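Local coordinates for protein Cyclo(L-leucyl-L-leucyl) synthase (Staphylococcus haemolyticus, PDB 6EZ3) that catalyses the ATP-independent formation of cyclo(L-leucyl-L-leucyl) from two molecules of leucyl-tRNA, and can also incorporate other nonpolar residues such as phenylalanine and methionine, at residues Asp7-Asn12 against Leu201-Ile206; Lys20-Leu25 against Ile186-Thr191; Phe53-Ala58 against Asn104-Phe109; Pro177-Ala182 against Gln218-Leu223. One frame throughout, in Å; residues are numbered along the deposited sequence.

How the contacts relate
From the N terminus, the turn after strand 4-8 meets helix 200-206 in contact 1, which closes a loop over most of the chain. Within that loop, contact 2 brings strand 22-26 to the turn leading into strand 191-195, and contact 3, which lies inside contact 2 in turn, pairs strand 52-57 with strand 106-108. Contact 4 joins helix 177-181 to strand 218-225; its segments alternate along the chain with those of contacts 1 and 2, while contact 3 is complete before it begins. All four reach one mixed sheet. Strand 218-225 pairs with strand 4-8, strand 22-26 with strand 52-57, and Phe178 packs against Leu56 and Phe109.

Contact 1 (Asp7-Asn12 against Leu201-Ile206); sequences DFLTKN and LGTNII
Leu9 and Thr10 face one side of helix 200-206, where Ile206 receives both of them. The isobutyl group of Leu9 stands with CG anti to the backbone N (chi1 -169°), which carries its two methyls out to the helix, and they divide the surface between them. CD2 meets the end of Ile206, 3.6 Å from its CD1, the two side chains slanting across one another, and it also lies 3.9 Å from the backbone O of Gly202. This glycine puts no side chain between Leu9 and the helix backbone. CD1 goes to the next residue and rests 3.8 Å from Thr203 OG1, a hydroxyl engaged by the carbonyl O of Trp199.

Thr10 presents its methyl rather than its hydroxyl: CG2 lies beside Ile206 CG1, also at a slant. OG1 turns instead to its own chain, where as the N-cap residue Thr10 uses it to bind Cys13 N near the start of helix 11-19. The touching surfaces are therefore largely hydrocarbon, and the patch is small, 188 Å² summed over both sides.

The contact lies at the surface, where strand 4-8 passes into helix 11-19. Leu9 also packs on Tyr220 of strand 218-225, while Leu201, probably part of the substrate site, packs on helix 133-149 from helix 200-206.

Contact 2 (Lys20-Leu25 against Ile186-Thr191); sequences KKHVIL and INTQET
His22 and Thr191 make the central polar link: His22 ND1 lies 2.8 Å from Thr191 OG1 in a fairly straight hydrogen bond (162°) whose donor is open. OG1 reaches the ring at its edge, in plane, while the far nitrogen, NE2, bonds Ser54 OG, so both ring nitrogens are engaged and the rotation of the imidazole is fixed.

The polar interactions of Lys21 gather at its NZ, which donates to Gln189 OE1 over 2.9 Å, coming from above the amide plane (38° out of it), and forms a longer salt bridge to Glu190 OE2 at 3.6 Å. The lysine chain crosses the glutamate at about a right angle; OE2 has a second cationic partner in Arg19.

Apolar contacts complete the set. The methyl CG2 of Thr188 sits over the centre of the imidazole in a CH-pi contact, 3.6 Å from the centroid, while its hydroxyl bonds Asn183 OD1. Ile24 and Ile186 meet tip to tip, CD1 to CD1 at 3.8 Å.

The turn 186-191 thus links helix 183-186 to the sheet: His22 and Ile24 pair through their backbones with Leu192 of strand 191-195, and strand 52-57 lies across strand 22-26 from it.

Contact 3 (Phe53-Ala58 against Asn104-Phe109); sequences FSILLA and NRIHRF. With SO4 (sulfate ion), chain G.
Phe53 carries Arg105 over one ring face: CD lies 4.3 Å from the ring centroid, offset toward the rim, in a CH-pi contact, the two side chains crossing at about a right angle. Ring and guanidinium planes are 40° apart, and the charged CZ is far enough off that any cation-pi attraction is weak. At the guanidinium edge, NH2 donates almost straight (177°) to sulfate O1 over 3.0 Å, while NH1 pairs with Asp52 and NE with Thr101 O. The sulfate, probably from the crystallisation liquor, is also bonded to Thr101 OG1.

Arg108 turns its edge to Ala58: NE bonds Ala58 O at 2.8 Å, within the carbonyl plane, helped by a bend at chi3 (78°) that swings the guanidinium back to the other strand. The ring of Phe109 carries Ala58 C over one face near its rim. Ser54 OG lies at the edge of the His107 ring.

The strands run parallel, joined by Ile55 N to Arg105 O (2.9 Å), His107 N to Ile55 O (2.9 Å) and Leu57 N to His107 O (2.7 Å). On the face bearing Leu57, its CD2 packs on Ile106 CG2.

Helix 73-97, which lies between the two strands in the chain, covers that face, making a beta-alpha-beta crossover as in Rossmann-like folds, consistent with the HUP clan. Phe109 then reaches Tyr171 and Glu175 of the probable active site.

Contact 4 (Pro177-Ala182 against Gln218-Leu223); sequences PFFLNA and QGYIIL
Gln218 reaches from its strand to the backbone of residues 178-182, and each step of its side chain meets that backbone. CB lies 3.5 Å from Leu180 O. CG, anti to the backbone N (chi1 -180°), passes two carbonyl oxygens, 3.3 Å from Leu180 O and 3.5 Å from Phe179 O. A bend at chi2 (88°) then turns the amide toward Ala182. OE1 accepts a hydrogen bond from Ala182 N at 2.8 Å; the donor stands well above the amide plane, 51° out of it, so the bond bypasses the lone pairs. The other tip atom, NE2, comes within 2.9 Å of Phe178 O.

Two residues along the strand, Tyr220 lies alongside Phe179, both pointing the same way and touching rim to rim, CE2 of the tyrosine 3.7 Å from CE1 of the phenylalanine. Both rings also meet Trp199, and Tyr220 OH is bound by Ala197 O. Phe179 adjoins Glu175, which may have a critical role in catalysis, and Tyr220 adjoins Tyr195, which probably binds substrate.

The contact therefore has two chemical halves. One is a buried amide whose oxygen satisfies the buried backbone N of Ala182; the other is an aromatic wall beside the probable active site, apolar where the rings touch and polar at the tyrosine hydroxyl, which its bond to Ala197 probably helps to hold in place.

Contact 1 (Asp7-Asn12 against Leu201-Ile206)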
loop_
_atom_site.group_PDB
_atom_site.type_symbol
_atom_site.label_atom_id
_atom_site.label_comp_id
_atom_site.label_asym_id
_atom_site.label_seq_id
_atom_site.Cartn_x
_atom_site.Cartn_y
_atom_site.Cartn_z
ATOM N N ASP A 7 14.686 7.162 -0.245
ATOM C CA ASP A 7 14.248 8.571 -0.239
ATOM C C ASP A 7 13.137 8.744 0.783
ATOM O O ASP A 7 12.501 7.774 1.150
ATOM C CB ASP A 7 13.836 9.057 -1.636
ATOM C CG ASP A 7 14.986 9.037 -2.637
ATOM O OD1 ASP A 7 15.874 9.930 -2.542
ATOM O OD2 ASP A 7 15.023 8.098 -3.498
ATOM N N PHE A 8 12.923 9.951 1.276
ATOM C CA PHE A 8 11.954 10.209 2.341
ATOM C C PHE A 8 10.906 11.248 1.974
ATOM O O PHE A 8 11.218 12.242 1.314
ATOM C CB PHE A 8 12.694 10.626 3.638
ATOM C CG PHE A 8 13.813 9.672 3.987
ATOM C CD1 PHE A 8 13.558 8.512 4.715
ATOM C CD2 PHE A 8 15.103 9.873 3.494
ATOM C CE1 PHE A 8 14.582 7.588 4.973
ATOM C CE2 PHE A 8 16.115 8.936 3.733
ATOM C CZ PHE A 8 15.855 7.813 4.490
ATOM N N LEU A 9 9.662 11.022 2.431
ATOM C CA LEU A 9 8.562 11.952 2.213
ATOM C C LEU A 9 8.731 13.164 3.122
ATOM O O LEU A 9 8.480 14.292 2.676
ATOM C CB LEU A 9 7.217 11.267 2.447
ATOM C CG LEU A 9 5.987 12.024 2.013
ATOM C CD1 LEU A 9 5.780 11.926 0.523
ATOM C CD2 LEU A 9 4.788 11.481 2.702
ATOM N N THR A 10 9.173 12.935 4.385
ATOM C CA THR A 10 9.432 14.001 5.364
ATOM C C THR A 10 10.735 13.757 6.106
ATOM O O THR A 10 11.295 12.668 5.997
ATOM C CB THR A 10 8.243 14.205 6.368
ATOM O OG1 THR A 10 8.275 13.249 7.432
ATOM C CG2 THR A 10 6.904 14.224 5.710
ATOM N N LYS A 11 11.191 14.758 6.893
ATOM C CA LYS A 11 12.386 14.650 7.754
ATOM C C LYS A 11 12.095 13.616 8.857
ATOM O O LYS A 11 12.964 12.816 9.212
ATOM C CB LYS A 11 12.752 16.010 8.405
ATOM C CG LYS A 11 13.716 16.892 7.614
ATOM C CD LYS A 11 14.124 18.113 8.425
ATOM C CE LYS A 11 15.000 19.072 7.647
ATOM N NZ LYS A 11 15.239 20.331 8.403
ATOM N N ASN A 12 10.850 13.617 9.363
ATOM C CA ASN A 12 10.370 12.707 10.392
ATOM C C ASN A 12 10.476 11.249 9.924
ATOM O O ASN A 12 10.824 10.381 10.719
ATOM C CB ASN A 12 8.959 13.089 10.786
ATOM C CG ASN A 12 8.331 12.206 11.805
ATOM O OD1 ASN A 12 8.726 12.178 12.975
ATOM N ND2 ASN A 12 7.339 11.462 11.371
ATOM N N LEU A 201 -0.394 12.004 -3.363
ATOM C CA LEU A 201 -1.447 12.279 -2.377
ATOM C C LEU A 201 -0.780 12.589 -1.035
ATOM O O LEU A 201 -1.148 13.543 -0.349
ATOM C CB LEU A 201 -2.368 11.056 -2.226
ATOM C CG LEU A 201 -3.850 11.293 -1.955
ATOM C CD1 LEU A 201 -4.632 9.993 -2.045
ATOM C CD2 LEU A 201 -4.114 11.948 -0.629
ATOM N N GLY A 202 0.225 11.785 -0.716
ATOM C CA GLY A 202 0.977 11.892 0.511
ATOM C C GLY A 202 1.678 13.204 0.643
ATOM O O GLY A 202 1.725 13.743 1.747
ATOM N N THR A 203 2.220 13.722 -0.482
ATOM C CA THR A 203 2.946 14.997 -0.535
ATOM C C THR A 203 1.993 16.072 -0.063
ATOM O O THR A 203 2.322 16.840 0.839
ATOM C CB THR A 203 3.506 15.248 -1.944
ATOM O OG1 THR A 203 4.461 14.228 -2.263
ATOM C CG2 THR A 203 4.133 16.619 -2.091
ATOM N N ASN A 204 0.768 16.039 -0.610
ATOM C CA ASN A 204 -0.317 16.964 -0.307
ATOM C C ASN A 204 -0.838 16.812 1.128
ATOM O O ASN A 204 -1.184 17.818 1.747
ATOM C CB ASN A 204 -1.419 16.837 -1.353
ATOM C CG ASN A 204 -0.971 17.197 -2.753
ATOM O OD1 ASN A 204 -0.307 18.223 -2.977
ATOM N ND2 ASN A 204 -1.355 16.381 -3.734
ATOM N N ILE A 205 -0.846 15.577 1.667
ATOM C CA ILE A 205 -1.271 15.295 3.042
ATOM C C ILE A 205 -0.308 16.014 3.998
ATOM O O ILE A 205 -0.736 16.729 4.903
ATOM C CB ILE A 205 -1.343 13.753 3.299
ATOM C CG1 ILE A 205 -2.596 13.135 2.637
ATOM C CG2 ILE A 205 -1.276 13.409 4.799
ATOM C CD1 ILE A 205 -2.502 11.644 2.370
ATOM N N ILE A 206 0.982 15.850 3.731
ATOM C CA ILE A 206 2.154 16.371 4.433
ATOM C C ILE A 206 2.237 17.899 4.345
ATOM O O ILE A 206 2.749 18.513 5.278
ATOM C CB ILE A 206 3.406 15.596 3.865
ATOM C CG1 ILE A 206 3.823 14.495 4.826
ATOM C CG2 ILE A 206 4.582 16.442 3.421
ATOM C CD1 ILE A 206 2.855 13.373 5.037
#

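Contact 2 (Lys20-Leu25 against Ile186-Thr191)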
loop_
_atom_site.group_PDB
_atom_site.type_symbol
_atom_site.label_atom_id
_atom_site.label_comp_id
_atom_site.label_asym_id
_atom_site.label_seq_id
_atom_site.Cartn_x
_atom_site.Cartn_y
_atom_site.Cartn_z
ATOM N N LYS A 20 15.120 2.018 12.798
ATOM C CA LYS A 20 14.938 0.678 12.177
ATOM C C LYS A 20 14.000 -0.289 12.969
ATOM O O LYS A 20 14.217 -1.513 12.973
ATOM C CB LYS A 20 16.263 0.017 11.829
ATOM C CG LYS A 20 17.074 0.888 10.892
ATOM C CD LYS A 20 17.204 0.365 9.490
ATOM C CE LYS A 20 17.317 1.466 8.470
ATOM N NZ LYS A 20 18.265 2.546 8.867
ATOM N N LYS A 21 12.910 0.257 13.564
ATOM C CA LYS A 21 11.999 -0.590 14.338
ATOM C C LYS A 21 11.157 -1.537 13.484
ATOM O O LYS A 21 11.166 -2.733 13.753
ATOM C CB LYS A 21 11.113 0.226 15.275
ATOM C CG LYS A 21 11.839 0.759 16.511
ATOM C CD LYS A 21 10.849 1.259 17.562
ATOM C CE LYS A 21 11.274 2.546 18.242
ATOM N NZ LYS A 21 10.100 3.323 18.744
ATOM N N HIS A 22 10.447 -1.029 12.455
ATOM C CA HIS A 22 9.594 -1.833 11.587
ATOM C C HIS A 22 9.344 -1.168 10.219
ATOM O O HIS A 22 9.226 0.064 10.138
ATOM C CB HIS A 22 8.272 -2.090 12.304
ATOM C CG HIS A 22 7.307 -2.996 11.585
ATOM N ND1 HIS A 22 6.321 -2.496 10.734
ATOM C CD2 HIS A 22 7.168 -4.334 11.653
ATOM C CE1 HIS A 22 5.650 -3.548 10.302
ATOM N NE2 HIS A 22 6.111 -4.671 10.830
ATOM N N VAL A 23 9.213 -1.991 9.160
ATOM C CA VAL A 23 8.897 -1.555 7.798
ATOM C C VAL A 23 7.727 -2.396 7.238
ATOM O O VAL A 23 7.582 -3.577 7.590
ATOM C CB VAL A 23 10.143 -1.549 6.849
ATOM C CG1 VAL A 23 10.725 -2.953 6.582
ATOM C CG2 VAL A 23 9.828 -0.837 5.542
ATOM N N ILE A 24 6.889 -1.773 6.393
ATOM C CA ILE A 24 5.800 -2.411 5.685
ATOM C C ILE A 24 6.260 -2.407 4.265
ATOM O O ILE A 24 6.536 -1.343 3.706
ATOM C CB ILE A 24 4.412 -1.706 5.841
ATOM C CG1 ILE A 24 3.927 -1.701 7.324
ATOM C CG2 ILE A 24 3.345 -2.380 4.931
ATOM C CD1 ILE A 24 2.808 -0.796 7.606
ATOM N N LEU A 25 6.402 -3.592 3.677
ATOM C CA LEU A 25 6.765 -3.671 2.265
ATOM C C LEU A 25 5.447 -3.763 1.498
ATOM O O LEU A 25 4.671 -4.695 1.697
ATOM C CB LEU A 25 7.678 -4.865 1.929
ATOM C CG LEU A 25 8.905 -5.097 2.791
ATOM C CD1 LEU A 25 9.535 -6.402 2.442
ATOM C CD2 LEU A 25 9.925 -4.021 2.613
ATOM N N ILE A 186 -2.108 -2.984 12.520
ATOM C CA ILE A 186 -1.152 -4.104 12.480
ATOM C C ILE A 186 -0.395 -4.284 13.798
ATOM O O ILE A 186 0.453 -5.181 13.904
ATOM C CB ILE A 186 -0.165 -3.986 11.282
ATOM C CG1 ILE A 186 0.778 -2.744 11.424
ATOM C CG2 ILE A 186 -0.948 -4.024 9.943
ATOM C CD1 ILE A 186 2.019 -2.878 10.731
ATOM N N ASN A 187 -0.677 -3.409 14.778
ATOM C CA ASN A 187 -0.114 -3.421 16.122
ATOM C C ASN A 187 1.419 -3.223 16.172
ATOM O O ASN A 187 2.153 -4.108 16.637
ATOM C CB ASN A 187 -0.551 -4.667 16.910
ATOM C CG ASN A 187 -0.640 -4.361 18.363
ATOM O OD1 ASN A 187 0.240 -4.745 19.133
ATOM N ND2 ASN A 187 -1.629 -3.531 18.739
ATOM N N THR A 188 1.885 -2.036 15.727
ATOM C CA THR A 188 3.294 -1.631 15.772
ATOM C C THR A 188 3.432 -0.351 16.598
ATOM O O THR A 188 2.446 0.372 16.775
ATOM C CB THR A 188 3.935 -1.476 14.371
ATOM O OG1 THR A 188 3.084 -0.733 13.510
ATOM C CG2 THR A 188 4.293 -2.787 13.734
ATOM N N GLN A 189 4.653 -0.086 17.122
ATOM C CA GLN A 189 4.964 1.103 17.909
ATOM C C GLN A 189 5.126 2.260 16.915
ATOM O O GLN A 189 4.436 3.269 17.030
ATOM C CB GLN A 189 6.237 0.866 18.711
ATOM C CG GLN A 189 6.112 1.039 20.221
ATOM C CD GLN A 189 7.490 1.258 20.825
ATOM O OE1 GLN A 189 8.143 2.285 20.578
ATOM N NE2 GLN A 189 7.982 0.285 21.602
ATOM N N GLU A 190 5.993 2.073 15.897
ATOM C CA GLU A 190 6.259 2.984 14.767
ATOM C C GLU A 190 6.591 2.093 13.575
ATOM O O GLU A 190 7.043 0.953 13.778
ATOM C CB GLU A 190 7.374 3.992 15.052
ATOM C CG GLU A 190 8.684 3.376 15.515
ATOM C CD GLU A 190 9.898 4.277 15.440
ATOM O OE1 GLU A 190 10.939 3.835 14.898
ATOM O OE2 GLU A 190 9.789 5.443 15.877
ATOM N N THR A 191 6.291 2.569 12.339
ATOM C CA THR A 191 6.457 1.804 11.097
ATOM C C THR A 191 6.594 2.742 9.905
ATOM O O THR A 191 6.238 3.913 10.012
ATOM C CB THR A 191 5.271 0.818 10.941
ATOM O OG1 THR A 191 5.414 -0.003 9.778
ATOM C CG2 THR A 191 3.930 1.495 10.956
#

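Contact 3 (Phe53-Ala58 against Asn104-Phe109)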
loop_
_atom_site.group_PDB
_atom_site.type_symbol
_atom_site.label_atom_id
_atom_site.label_comp_id
_atom_site.label_asym_id
_atom_site.label_seq_id
_atom_site.Cartn_x
_atom_site.Cartn_y
_atom_site.Cartn_z
ATOM N N PHE A 53 9.402 -6.614 10.014
ATOM C CA PHE A 53 8.708 -6.142 8.814
ATOM C C PHE A 53 7.409 -6.890 8.641
ATOM O O PHE A 53 7.209 -7.961 9.215
ATOM C CB PHE A 53 9.564 -6.289 7.548
ATOM C CG PHE A 53 9.883 -7.718 7.162
ATOM C CD1 PHE A 53 9.118 -8.385 6.214
ATOM C CD2 PHE A 53 10.943 -8.397 7.756
ATOM C CE1 PHE A 53 9.375 -9.713 5.899
ATOM C CE2 PHE A 53 11.205 -9.725 7.433
ATOM C CZ PHE A 53 10.433 -10.365 6.485
ATOM N N SER A 54 6.540 -6.322 7.825
ATOM C CA SER A 54 5.228 -6.817 7.433
ATOM C C SER A 54 5.194 -6.629 5.946
ATOM O O SER A 54 5.921 -5.786 5.408
ATOM C CB SER A 54 4.142 -5.905 7.998
ATOM O OG SER A 54 3.772 -6.233 9.323
ATOM N N ILE A 55 4.297 -7.333 5.288
ATOM C CA ILE A 55 4.047 -7.167 3.866
ATOM C C ILE A 55 2.566 -6.803 3.690
ATOM O O ILE A 55 1.696 -7.366 4.348
ATOM C CB ILE A 55 4.485 -8.426 3.083
ATOM C CG1 ILE A 55 6.030 -8.548 3.055
ATOM C CG2 ILE A 55 3.922 -8.445 1.668
ATOM C CD1 ILE A 55 6.527 -9.733 3.653
ATOM N N LEU A 56 2.291 -5.815 2.868
ATOM C CA LEU A 56 0.926 -5.429 2.584
ATOM C C LEU A 56 0.697 -5.690 1.119
ATOM O O LEU A 56 1.432 -5.186 0.260
ATOM C CB LEU A 56 0.599 -3.976 2.979
ATOM C CG LEU A 56 -0.916 -3.670 3.035
ATOM C CD1 LEU A 56 -1.571 -4.265 4.282
ATOM C CD2 LEU A 56 -1.209 -2.176 2.923
ATOM N N LEU A 57 -0.247 -6.578 0.851
ATOM C CA LEU A 57 -0.660 -6.999 -0.480
ATOM C C LEU A 57 -2.012 -6.329 -0.793
ATOM O O LEU A 57 -2.687 -5.844 0.120
ATOM C CB LEU A 57 -0.805 -8.521 -0.421
ATOM C CG LEU A 57 0.281 -9.417 -1.016
ATOM C CD1 LEU A 57 1.671 -8.865 -0.898
ATOM C CD2 LEU A 57 0.201 -10.793 -0.428
ATOM N N ALA A 58 -2.409 -6.298 -2.063
ATOM C CA ALA A 58 -3.673 -5.667 -2.469
ATOM C C ALA A 58 -4.928 -6.288 -1.842
ATOM O O ALA A 58 -5.031 -7.507 -1.727
ATOM C CB ALA A 58 -3.780 -5.712 -3.972
ATOM N N ASN A 104 1.178 -13.706 10.942
ATOM C CA ASN A 104 0.800 -12.295 11.058
ATOM C C ASN A 104 1.805 -11.339 10.385
ATOM O O ASN A 104 1.694 -10.119 10.554
ATOM C CB ASN A 104 0.463 -11.878 12.498
ATOM C CG ASN A 104 -0.661 -12.669 13.169
ATOM O OD1 ASN A 104 -0.458 -13.223 14.259
ATOM N ND2 ASN A 104 -1.843 -12.838 12.533
ATOM N N ARG A 105 2.659 -11.882 9.495
ATOM C CA ARG A 105 3.641 -11.126 8.729
ATOM C C ARG A 105 3.076 -10.560 7.440
ATOM O O ARG A 105 3.514 -9.476 7.065
ATOM C CB ARG A 105 4.881 -11.989 8.438
ATOM C CG ARG A 105 6.173 -11.238 8.027
ATOM C CD ARG A 105 7.121 -10.904 9.172
ATOM N NE ARG A 105 7.342 -12.028 10.078
ATOM C CZ ARG A 105 8.204 -12.023 11.086
ATOM N NH1 ARG A 105 8.960 -10.955 11.318
ATOM N NH2 ARG A 105 8.330 -13.089 11.863
ATOM N N ILE A 106 2.161 -11.289 6.728
ATOM C CA ILE A 106 1.551 -10.855 5.433
ATOM C C ILE A 106 0.097 -10.445 5.636
ATOM O O ILE A 106 -0.670 -11.185 6.274
ATOM C CB ILE A 106 1.669 -11.945 4.310
ATOM C CG1 ILE A 106 3.100 -12.515 4.214
ATOM C CG2 ILE A 106 1.182 -11.413 2.970
ATOM C CD1 ILE A 106 3.235 -13.816 3.486
ATOM N N HIS A 107 -0.286 -9.286 5.089
ATOM C CA HIS A 107 -1.653 -8.752 5.188
ATOM C C HIS A 107 -2.139 -8.212 3.862
ATOM O O HIS A 107 -1.341 -7.939 2.968
ATOM C CB HIS A 107 -1.755 -7.616 6.211
ATOM C CG HIS A 107 -1.121 -7.870 7.538
ATOM N ND1 HIS A 107 -0.053 -7.093 7.976
ATOM C CD2 HIS A 107 -1.482 -8.711 8.528
ATOM C CE1 HIS A 107 0.254 -7.549 9.180
ATOM N NE2 HIS A 107 -0.594 -8.488 9.576
ATOM N N ARG A 108 -3.442 -8.023 3.760
ATOM C CA ARG A 108 -4.123 -7.411 2.631
ATOM C C ARG A 108 -4.842 -6.159 3.193
ATOM O O ARG A 108 -5.183 -6.162 4.381
ATOM C CB ARG A 108 -5.158 -8.388 2.108
ATOM C CG ARG A 108 -4.597 -9.571 1.363
ATOM C CD ARG A 108 -5.749 -10.338 0.730
ATOM N NE ARG A 108 -6.274 -9.718 -0.497
ATOM C CZ ARG A 108 -7.195 -10.286 -1.268
ATOM N NH1 ARG A 108 -7.711 -11.461 -0.937
ATOM N NH2 ARG A 108 -7.600 -9.687 -2.382
ATOM N N PHE A 109 -5.123 -5.112 2.391
ATOM C CA PHE A 109 -5.821 -3.999 3.045
ATOM C C PHE A 109 -7.308 -4.293 3.325
ATOM O O PHE A 109 -7.977 -3.490 3.977
ATOM C CB PHE A 109 -5.622 -2.648 2.358
ATOM C CG PHE A 109 -5.784 -2.532 0.873
ATOM C CD1 PHE A 109 -7.051 -2.382 0.304
ATOM C CD2 PHE A 109 -4.673 -2.412 0.049
ATOM C CE1 PHE A 109 -7.205 -2.191 -1.077
ATOM C CE2 PHE A 109 -4.825 -2.234 -1.332
ATOM C CZ PHE A 109 -6.090 -2.117 -1.881
HETATM S S SO4 G . 10.415 -14.554 14.634
HETATM O O1 SO4 G . 10.287 -13.173 14.138
HETATM O O2 SO4 G . 11.052 -15.352 13.585
HETATM O O3 SO4 G . 11.240 -14.549 15.857
HETATM O O4 SO4 G . 9.091 -15.116 14.972
#

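Contact 4 (Pro177-Ala182 against Gln218-Leu223)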
loop_
_atom_site.group_PDB
_atom_site.type_symbol
_atom_site.label_atom_id
_atom_site.label_comp_id
_atom_site.label_asym_id
_atom_site.label_seq_id
_atom_site.Cartn_x
_atom_site.Cartn_y
_atom_site.Cartn_z
ATOM N N PRO A 177 -5.777 3.851 4.903
ATOM C CA PRO A 177 -5.541 3.749 6.359
ATOM C C PRO A 177 -4.155 3.251 6.775
ATOM O O PRO A 177 -3.635 3.748 7.784
ATOM C CB PRO A 177 -6.663 2.840 6.833
ATOM C CG PRO A 177 -7.802 3.198 5.873
ATOM C CD PRO A 177 -7.064 3.229 4.545
ATOM N N PHE A 178 -3.510 2.367 5.945
ATOM C CA PHE A 178 -2.139 1.843 6.171
ATOM C C PHE A 178 -1.037 2.881 5.867
ATOM O O PHE A 178 0.084 2.784 6.351
ATOM C CB PHE A 178 -1.913 0.563 5.374
ATOM C CG PHE A 178 -2.821 -0.540 5.831
ATOM C CD1 PHE A 178 -3.982 -0.844 5.127
ATOM C CD2 PHE A 178 -2.569 -1.225 7.017
ATOM C CE1 PHE A 178 -4.879 -1.820 5.604
ATOM C CE2 PHE A 178 -3.453 -2.210 7.478
ATOM C CZ PHE A 178 -4.589 -2.514 6.756
ATOM N N PHE A 179 -1.378 3.887 5.104
ATOM C CA PHE A 179 -0.437 4.943 4.729
ATOM C C PHE A 179 -0.388 6.081 5.754
ATOM O O PHE A 179 0.668 6.724 5.914
ATOM C CB PHE A 179 -0.801 5.496 3.330
ATOM C CG PHE A 179 -0.388 4.579 2.209
ATOM C CD1 PHE A 179 0.765 4.813 1.497
ATOM C CD2 PHE A 179 -1.127 3.447 1.904
ATOM C CE1 PHE A 179 1.146 3.959 0.475
ATOM C CE2 PHE A 179 -0.725 2.590 0.894
ATOM C CZ PHE A 179 0.408 2.851 0.188
ATOM N N LEU A 180 -1.540 6.318 6.438
ATOM C CA LEU A 180 -1.698 7.376 7.425
ATOM C C LEU A 180 -1.345 6.941 8.853
ATOM O O LEU A 180 -0.599 7.653 9.533
ATOM C CB LEU A 180 -3.115 7.961 7.356
ATOM C CG LEU A 180 -3.568 8.594 6.033
ATOM C CD1 LEU A 180 -5.028 8.915 6.075
ATOM C CD2 LEU A 180 -2.829 9.866 5.756
ATOM N N ASN A 181 -1.866 5.788 9.310
ATOM C CA ASN A 181 -1.550 5.253 10.648
ATOM C C ASN A 181 -1.820 3.743 10.747
ATOM O O ASN A 181 -2.859 3.318 11.254
ATOM C CB ASN A 181 -2.279 6.009 11.766
ATOM C CG ASN A 181 -1.784 5.705 13.151
ATOM O OD1 ASN A 181 -0.651 5.265 13.371
ATOM N ND2 ASN A 181 -2.616 5.973 14.121
ATOM N N ALA A 182 -0.874 2.948 10.257
ATOM C CA ALA A 182 -0.943 1.507 10.253
ATOM C C ALA A 182 -0.728 0.933 11.645
ATOM O O ALA A 182 -1.271 -0.115 11.946
ATOM C CB ALA A 182 0.096 0.957 9.305
ATOM N N GLN A 218 4.408 7.332 11.944
ATOM C CA GLN A 218 4.196 6.763 10.619
ATOM C C GLN A 218 4.943 7.536 9.528
ATOM O O GLN A 218 4.839 8.756 9.462
ATOM C CB GLN A 218 2.678 6.704 10.321
ATOM C CG GLN A 218 2.303 6.121 8.964
ATOM C CD GLN A 218 2.127 4.632 8.936
ATOM O OE1 GLN A 218 1.713 4.000 9.905
ATOM N NE2 GLN A 218 2.297 4.063 7.775
ATOM N N GLY A 219 5.651 6.800 8.669
ATOM C CA GLY A 219 6.396 7.381 7.558
ATOM C C GLY A 219 6.111 6.794 6.190
ATOM O O GLY A 219 5.235 5.929 6.040
ATOM N N TYR A 220 6.824 7.305 5.171
ATOM C CA TYR A 220 6.739 6.803 3.796
ATOM C C TYR A 220 8.121 6.947 3.143
ATOM O O TYR A 220 8.655 8.069 3.070
ATOM C CB TYR A 220 5.639 7.505 2.969
ATOM C CG TYR A 220 5.498 6.966 1.557
ATOM C CD1 TYR A 220 6.267 7.477 0.514
ATOM C CD2 TYR A 220 4.568 5.971 1.256
ATOM C CE1 TYR A 220 6.149 6.981 -0.784
ATOM C CE2 TYR A 220 4.422 5.487 -0.046
ATOM C CZ TYR A 220 5.228 5.985 -1.058
ATOM O OH TYR A 220 5.105 5.513 -2.339
ATOM N N ILE A 221 8.709 5.806 2.701
ATOM C CA ILE A 221 10.030 5.793 2.057
ATOM C C ILE A 221 9.948 5.266 0.620
ATOM O O ILE A 221 9.101 4.416 0.314
ATOM C CB ILE A 221 11.129 5.082 2.899
ATOM C CG1 ILE A 221 10.879 3.559 3.032
ATOM C CG2 ILE A 221 11.300 5.752 4.262
ATOM C CD1 ILE A 221 12.046 2.696 3.648
ATOM N N ILE A 222 10.820 5.793 -0.259
ATOM C CA ILE A 222 10.918 5.387 -1.671
ATOM C C ILE A 222 12.201 4.595 -1.915
ATOM O O ILE A 222 13.309 5.132 -1.736
ATOM C CB ILE A 222 10.753 6.569 -2.664
ATOM C CG1 ILE A 222 9.440 7.318 -2.408
ATOM C CG2 ILE A 222 10.795 6.068 -4.095
ATOM C CD1 ILE A 222 9.622 8.659 -2.002
ATOM N N LEU A 223 12.037 3.323 -2.340
ATOM C CA LEU A 223 13.148 2.397 -2.611
ATOM C C LEU A 223 13.533 2.325 -4.088
ATOM O O LEU A 223 12.759 1.800 -4.907
ATOM C CB LEU A 223 12.805 0.962 -2.147
ATOM C CG LEU A 223 12.507 0.708 -0.711
ATOM C CD1 LEU A 223 12.204 -0.737 -0.509
ATOM C CD2 LEU A 223 13.634 1.172 0.167
#